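Local coordinates for Mos1 transposase (PDB 2F7T), which mediates cut-and-paste transposition of the Mos1 transposon, the fragment here being its catalytic domain with an RNase H-like fold, at residues D38-F43 against H168-M173; I85-L90 against W191-F196. All blocks are in the same frame, centred on the assembly; numbering follows the deposited sequence.

Contact 1. Residues D38-F43 against H168-M173. With MG (magnesium ion), chain B.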
loop_
_atom_site.group_PDB
_atom_site.type_symbol
_atom_site.label_atom_id
_atom_site.label_comp_id
_atom_site.label_asym_id
_atom_site.label_seq_id
_atom_site.Cartn_x
_atom_site.Cartn_y
_atom_site.Cartn_z
ATOM N N ASP A 38 16.019 1.570 -5.514
ATOM C CA ASP A 38 14.747 1.961 -6.125
ATOM C C ASP A 38 14.489 3.423 -5.813
ATOM O O ASP A 38 15.174 4.032 -4.950
ATOM C CB ASP A 38 13.604 1.190 -5.472
ATOM C CG ASP A 38 12.340 1.135 -6.370
ATOM O OD1 ASP A 38 12.425 1.456 -7.596
ATOM O OD2 ASP A 38 11.234 0.763 -5.924
ATOM N N GLU A 39 13.487 3.978 -6.501
ATOM C CA GLU A 39 13.085 5.401 -6.372
ATOM C C GLU A 39 11.751 5.435 -5.645
ATOM O O GLU A 39 10.899 4.553 -5.865
ATOM C CB GLU A 39 12.826 6.010 -7.755
ATOM C CG GLU A 39 14.065 6.255 -8.597
ATOM C CD GLU A 39 14.481 5.047 -9.461
ATOM O OE1 GLU A 39 15.414 5.167 -10.325
ATOM O OE2 GLU A 39 13.840 3.949 -9.308
ATOM N N LYS A 40 11.540 6.453 -4.821
ATOM C CA LYS A 40 10.235 6.716 -4.183
ATOM C C LYS A 40 10.015 8.237 -4.008
ATOM O O LYS A 40 10.901 8.973 -3.564
ATOM C CB LYS A 40 10.154 5.974 -2.839
ATOM C CG LYS A 40 9.093 6.459 -1.852
ATOM C CD LYS A 40 9.337 5.818 -0.513
ATOM C CE LYS A 40 8.137 5.847 0.424
ATOM N NZ LYS A 40 6.851 5.557 -0.329
ATOM N N TRP A 41 8.839 8.691 -4.416
ATOM C CA TRP A 41 8.353 10.057 -4.180
ATOM C C TRP A 41 8.120 10.305 -2.704
ATOM O O TRP A 41 7.433 9.508 -2.034
ATOM C CB TRP A 41 6.985 10.304 -4.861
ATOM C CG TRP A 41 7.062 10.472 -6.330
ATOM C CD1 TRP A 41 6.476 9.651 -7.271
ATOM C CD2 TRP A 41 7.735 11.519 -7.067
ATOM N NE1 TRP A 41 6.748 10.127 -8.540
ATOM C CE2 TRP A 41 7.522 11.263 -8.451
ATOM C CE3 TRP A 41 8.503 12.654 -6.702
ATOM C CZ2 TRP A 41 8.039 12.099 -9.480
ATOM C CZ3 TRP A 41 9.056 13.480 -7.739
ATOM C CH2 TRP A 41 8.802 13.195 -9.107
ATOM N N ILE A 42 8.658 11.424 -2.221
ATOM C CA ILE A 42 8.301 11.929 -0.912
ATOM C C ILE A 42 7.688 13.317 -1.061
ATOM O O ILE A 42 8.238 14.149 -1.744
ATOM C CB ILE A 42 9.485 11.942 0.068
ATOM C CG1 ILE A 42 10.137 10.559 0.137
ATOM C CG2 ILE A 42 9.006 12.373 1.475
ATOM C CD1 ILE A 42 11.547 10.614 0.626
ATOM N N PHE A 43 6.556 13.528 -0.400
ATOM C CA PHE A 43 5.756 14.747 -0.498
ATOM C C PHE A 43 5.957 15.680 0.693
ATOM O O PHE A 43 5.942 15.271 1.847
ATOM C CB PHE A 43 4.267 14.386 -0.601
ATOM C CG PHE A 43 3.935 13.577 -1.823
ATOM C CD1 PHE A 43 4.058 12.165 -1.803
ATOM C CD2 PHE A 43 3.551 14.213 -3.010
ATOM C CE1 PHE A 43 3.785 11.392 -2.948
ATOM C CE2 PHE A 43 3.259 13.467 -4.148
ATOM C CZ PHE A 43 3.372 12.051 -4.123
ATOM N N HIS A 168 10.778 -4.277 1.833
ATOM C CA HIS A 168 11.415 -4.144 3.118
ATOM C C HIS A 168 11.722 -2.705 3.429
ATOM O O HIS A 168 11.134 -2.171 4.365
ATOM C CB HIS A 168 12.687 -4.978 3.191
ATOM C CG HIS A 168 13.375 -4.949 4.536
ATOM N ND1 HIS A 168 12.993 -5.749 5.581
ATOM C CD2 HIS A 168 14.494 -4.290 4.963
ATOM C CE1 HIS A 168 13.802 -5.555 6.612
ATOM N NE2 HIS A 168 14.712 -4.659 6.268
ATOM N N LEU A 169 12.634 -2.057 2.682
ATOM C CA LEU A 169 12.984 -0.704 3.006
ATOM C C LEU A 169 11.856 0.327 3.002
ATOM O O LEU A 169 11.659 1.073 3.950
ATOM C CB LEU A 169 14.132 -0.233 2.101
ATOM C CG LEU A 169 14.807 1.105 2.466
ATOM C CD1 LEU A 169 15.636 0.785 3.706
ATOM C CD2 LEU A 169 15.799 1.622 1.353
ATOM N N PHE A 170 11.186 0.469 1.868
ATOM C CA PHE A 170 10.143 1.518 1.677
ATOM C C PHE A 170 8.861 1.110 2.412
ATOM O O PHE A 170 8.044 1.946 2.727
ATOM C CB PHE A 170 9.781 1.694 0.216
ATOM C CG PHE A 170 10.846 2.287 -0.624
ATOM C CD1 PHE A 170 11.831 3.104 -0.085
ATOM C CD2 PHE A 170 10.847 2.060 -1.981
ATOM C CE1 PHE A 170 12.798 3.669 -0.872
ATOM C CE2 PHE A 170 11.805 2.636 -2.784
ATOM C CZ PHE A 170 12.796 3.466 -2.202
ATOM N N ALA A 171 8.670 -0.174 2.684
ATOM C CA ALA A 171 7.518 -0.604 3.477
ATOM C C ALA A 171 7.741 -0.139 4.900
ATOM O O ALA A 171 6.889 0.456 5.518
ATOM C CB ALA A 171 7.337 -2.128 3.443
ATOM N N SER A 172 8.894 -0.425 5.451
ATOM C CA SER A 172 9.208 0.140 6.734
ATOM C C SER A 172 9.205 1.699 6.788
ATOM O O SER A 172 8.657 2.280 7.741
ATOM C CB SER A 172 10.550 -0.368 7.184
ATOM O OG SER A 172 10.739 0.230 8.427
ATOM N N MET A 173 9.811 2.364 5.795
ATOM C CA MET A 173 9.853 3.811 5.726
ATOM C C MET A 173 8.473 4.473 5.621
ATOM O O MET A 173 8.255 5.517 6.203
ATOM C CB MET A 173 10.646 4.207 4.495
ATOM C CG MET A 173 11.184 5.638 4.498
ATOM S SD MET A 173 12.105 6.052 3.009
ATOM C CE MET A 173 10.948 6.920 2.125
HETATM MG MG MG B . 10.954 1.322 -9.217
HETATM O O HOH W 1 9.660 0.607 -7.749
HETATM O O HOH W 2 10.486 3.142 -8.546
HETATM O O HOH W 3 12.043 2.256 -10.692
HETATM O O HOH W 4 9.341 1.467 -10.736
#

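Contact 2. Residues I85-L90 against W191-F196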
loop_
_atom_site.group_PDB
_atom_site.type_symbol
_atom_site.label_atom_id
_atom_site.label_comp_id
_atom_site.label_asym_id
_atom_site.label_seq_id
_atom_site.Cartn_x
_atom_site.Cartn_y
_atom_site.Cartn_z
ATOM N N ILE A 85 24.143 2.734 0.983
ATOM C CA ILE A 85 25.460 2.996 0.393
ATOM C C ILE A 85 25.483 4.422 -0.113
ATOM O O ILE A 85 26.429 5.188 0.122
ATOM C CB ILE A 85 25.735 1.967 -0.772
ATOM C CG1 ILE A 85 25.778 0.565 -0.172
ATOM C CG2 ILE A 85 27.003 2.294 -1.507
ATOM C CD1 ILE A 85 25.575 -0.530 -1.143
ATOM N N TYR A 86 24.405 4.782 -0.796
ATOM C CA TYR A 86 24.315 6.079 -1.479
ATOM C C TYR A 86 22.866 6.423 -1.704
ATOM O O TYR A 86 22.095 5.553 -2.009
ATOM C CB TYR A 86 25.048 6.012 -2.828
ATOM C CG TYR A 86 25.007 7.319 -3.619
ATOM C CD1 TYR A 86 25.703 8.461 -3.171
ATOM C CD2 TYR A 86 24.336 7.391 -4.814
ATOM C CE1 TYR A 86 25.683 9.646 -3.889
ATOM C CE2 TYR A 86 24.292 8.535 -5.532
ATOM C CZ TYR A 86 24.974 9.659 -5.069
ATOM O OH TYR A 86 24.927 10.814 -5.816
ATOM N N TYR A 87 22.481 7.684 -1.587
ATOM C CA TYR A 87 21.147 8.095 -2.075
ATOM C C TYR A 87 21.130 9.536 -2.532
ATOM O O TYR A 87 22.017 10.313 -2.206
ATOM C CB TYR A 87 20.093 7.877 -0.975
ATOM C CG TYR A 87 20.051 8.953 0.105
ATOM C CD1 TYR A 87 20.791 8.821 1.287
ATOM C CD2 TYR A 87 19.239 10.091 -0.046
ATOM C CE1 TYR A 87 20.732 9.818 2.275
ATOM C CE2 TYR A 87 19.190 11.079 0.916
ATOM C CZ TYR A 87 19.917 10.933 2.082
ATOM O OH TYR A 87 19.897 11.963 3.005
ATOM N N GLU A 88 20.085 9.916 -3.249
ATOM C CA GLU A 88 19.971 11.260 -3.794
ATOM C C GLU A 88 18.537 11.628 -3.559
ATOM O O GLU A 88 17.670 10.781 -3.740
ATOM C CB GLU A 88 20.307 11.288 -5.287
ATOM C CG GLU A 88 21.807 11.295 -5.543
ATOM C CD GLU A 88 22.146 11.496 -7.008
ATOM O OE1 GLU A 88 21.257 11.922 -7.778
ATOM O OE2 GLU A 88 23.284 11.171 -7.428
ATOM N N LEU A 89 18.282 12.838 -3.068
ATOM C CA LEU A 89 16.940 13.361 -3.059
ATOM C C LEU A 89 16.831 14.377 -4.184
ATOM O O LEU A 89 17.538 15.347 -4.197
ATOM C CB LEU A 89 16.642 13.977 -1.688
ATOM C CG LEU A 89 15.189 14.325 -1.404
ATOM C CD1 LEU A 89 14.265 13.113 -1.472
ATOM C CD2 LEU A 89 15.235 14.955 0.003
ATOM N N LEU A 90 16.038 14.126 -5.200
ATOM C CA LEU A 90 16.038 15.059 -6.319
ATOM C C LEU A 90 15.174 16.291 -5.976
ATOM O O LEU A 90 14.209 16.163 -5.232
ATOM C CB LEU A 90 15.510 14.423 -7.568
ATOM C CG LEU A 90 16.429 13.621 -8.496
ATOM C CD1 LEU A 90 17.520 12.922 -7.774
ATOM C CD2 LEU A 90 15.535 12.648 -9.291
ATOM N N TRP A 191 15.326 14.190 7.979
ATOM C CA TRP A 191 14.608 12.986 8.429
ATOM C C TRP A 191 15.214 11.663 7.854
ATOM O O TRP A 191 15.449 10.681 8.560
ATOM C CB TRP A 191 13.189 13.121 7.979
ATOM C CG TRP A 191 12.374 12.048 8.562
ATOM C CD1 TRP A 191 11.810 12.028 9.811
ATOM C CD2 TRP A 191 12.072 10.784 7.958
ATOM N NE1 TRP A 191 11.153 10.832 10.001
ATOM C CE2 TRP A 191 11.295 10.053 8.881
ATOM C CE3 TRP A 191 12.356 10.209 6.724
ATOM C CZ2 TRP A 191 10.780 8.779 8.590
ATOM C CZ3 TRP A 191 11.880 8.947 6.449
ATOM C CH2 TRP A 191 11.089 8.255 7.361
ATOM N N LEU A 192 15.527 11.697 6.569
ATOM C CA LEU A 192 16.104 10.546 5.871
ATOM C C LEU A 192 17.428 10.107 6.507
ATOM O O LEU A 192 17.589 8.923 6.809
ATOM C CB LEU A 192 16.280 10.882 4.392
ATOM C CG LEU A 192 15.508 10.306 3.216
ATOM C CD1 LEU A 192 14.262 9.454 3.482
ATOM C CD2 LEU A 192 15.265 11.433 2.303
ATOM N N ASP A 193 18.342 11.047 6.764
ATOM C CA ASP A 193 19.624 10.719 7.421
ATOM C C ASP A 193 19.462 10.073 8.734
ATOM O O ASP A 193 20.126 9.081 9.012
ATOM C CB ASP A 193 20.567 11.909 7.565
ATOM C CG ASP A 193 20.989 12.416 6.232
ATOM O OD1 ASP A 193 21.039 13.664 6.016
ATOM O OD2 ASP A 193 21.188 11.603 5.276
ATOM N N GLU A 194 18.569 10.595 9.548
ATOM C CA GLU A 194 18.374 10.008 10.883
ATOM C C GLU A 194 17.733 8.634 10.786
ATOM O O GLU A 194 18.154 7.704 11.480
ATOM C CB GLU A 194 17.458 10.899 11.716
ATOM C CG GLU A 194 17.603 12.368 11.355
ATOM C CD GLU A 194 17.758 13.247 12.585
ATOM O OE1 GLU A 194 16.718 13.477 13.274
ATOM O OE2 GLU A 194 18.920 13.687 12.867
ATOM N N TRP A 195 16.702 8.547 9.938
ATOM C CA TRP A 195 15.982 7.321 9.763
ATOM C C TRP A 195 16.914 6.218 9.293
ATOM O O TRP A 195 16.994 5.210 9.916
ATOM C CB TRP A 195 14.779 7.506 8.845
ATOM C CG TRP A 195 13.876 6.333 8.899
ATOM C CD1 TRP A 195 12.889 6.084 9.822
ATOM C CD2 TRP A 195 13.886 5.195 8.013
ATOM N NE1 TRP A 195 12.285 4.873 9.565
ATOM C CE2 TRP A 195 12.873 4.306 8.458
ATOM C CE3 TRP A 195 14.682 4.812 6.898
ATOM C CZ2 TRP A 195 12.623 3.076 7.819
ATOM C CZ3 TRP A 195 14.412 3.611 6.245
ATOM C CH2 TRP A 195 13.395 2.756 6.710
ATOM N N PHE A 196 17.654 6.399 8.219
ATOM C CA PHE A 196 18.604 5.357 7.793
ATOM C C PHE A 196 19.607 4.983 8.902
ATOM O O PHE A 196 20.050 3.840 9.005
ATOM C CB PHE A 196 19.395 5.834 6.563
ATOM C CG PHE A 196 18.568 5.970 5.285
ATOM C CD1 PHE A 196 17.681 4.992 4.910
ATOM C CD2 PHE A 196 18.748 7.064 4.453
ATOM C CE1 PHE A 196 16.972 5.072 3.738
ATOM C CE2 PHE A 196 18.042 7.190 3.258
ATOM C CZ PHE A 196 17.139 6.191 2.860
#

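Contact 1. Residues D38-F43 against H168-M173
K40 lays its aliphatic chain over one face of the F170 ring. Its CB sits 3.8 Å from the ring centroid, 16° off the normal, in a CH-pi contact. The two side chains run past each other in opposite directions, so K40 CD also comes near F170 CG and CD1. The rim of the same ring meets D38: F170 CE2 touches D38 CB at 3.5 Å, obliquely. M173 reaches the strand with its terminal methyl. M173 CE lies 3.3 Å from K40 CD, a tight fit, and 4.0 Å from I42 CD1. CG of D38 is anti to the backbone N (chi1 -159°), and from there OD1 binds the magnesium ion at 2.2 Å. Four waters and D131 complete the metal shell. One of these waters donates to E39 OE2 and another to E39 O, while E39 OE1 is hydrogen-bonded to H136. With an alanine in place of F170, the face under K40 would be lost, and D38 would probably be less firmly placed beside the metal. Strand 34-43 and helix 164-178 thus meet at the metal-binding centre of an RNase H-like transposase, where D38, D131 and D166 form the DDD motif.

Contact 2. Residues I85-L90 against W191-F196
Y87 reaches out from its strand and fits its ring between three side chains of the helix: L192, D193 and F196. These lie on neighbouring turns, and the tyrosine is the bump that fills the hollow they form. F196 comes over one face of the Y87 ring. Its CE2 is 3.8 Å from Y87 CD1, set toward the rim and not above the centre. The ring planes are 57° apart, so the pair is oblique. L192 packs obliquely against the Y87 ring, its CD2 4.2 Å from Y87 CE2. The same methyl is 4.2 Å from L89 CD2, so L192 is a second bump, pushed between Y87 and L89 of the strand.

The phenol end is tied down as well. Y87 OH donates a hydrogen bond of 2.6 Å to D193 OD2. The carboxylate oxygen lies at the edge of the ring, near its plane, but the hydroxyl approaches from above the carboxylate plane, 41° out of it. The other oxygen, D193 OD1, forms a salt bridge with K189. Y87 CG stands between the backbone N and the carbonyl carbon (chi1 79°), and this turn sends the ring across to the helix.

Y87 and F196 both also touch V77 of strand 72-80. Strand 83-89 is outermost in the sheet within this chain, and residues 191-196 run roughly antiparallel to strand residues 85-89. It is the helix-on-sheet packing of an RNase H-like alpha/beta domain, with a tyrosine-aspartate hydrogen bond joining helix to strand.

From the N terminus, helix 8-27 precedes strand 34-43, which carries one half of contact 1. The chain then adds strands 72-80 and 83-89, the latter carrying one half of contact 2. Helix 164-178 returns to strand 34-43 and closes contact 1, a loop of 124 residues. Helix 185-198 follows and closes contact 2 on the strand outermost in this chain's sheet, a loop of 100 residues. The two loops cross, since their segments alternate along the chain. Both helices pack on the same sheet and on each other: W195 meets L169, S172 and M173, and W191 meets M173. The metal centre is thereby joined to that outermost strand.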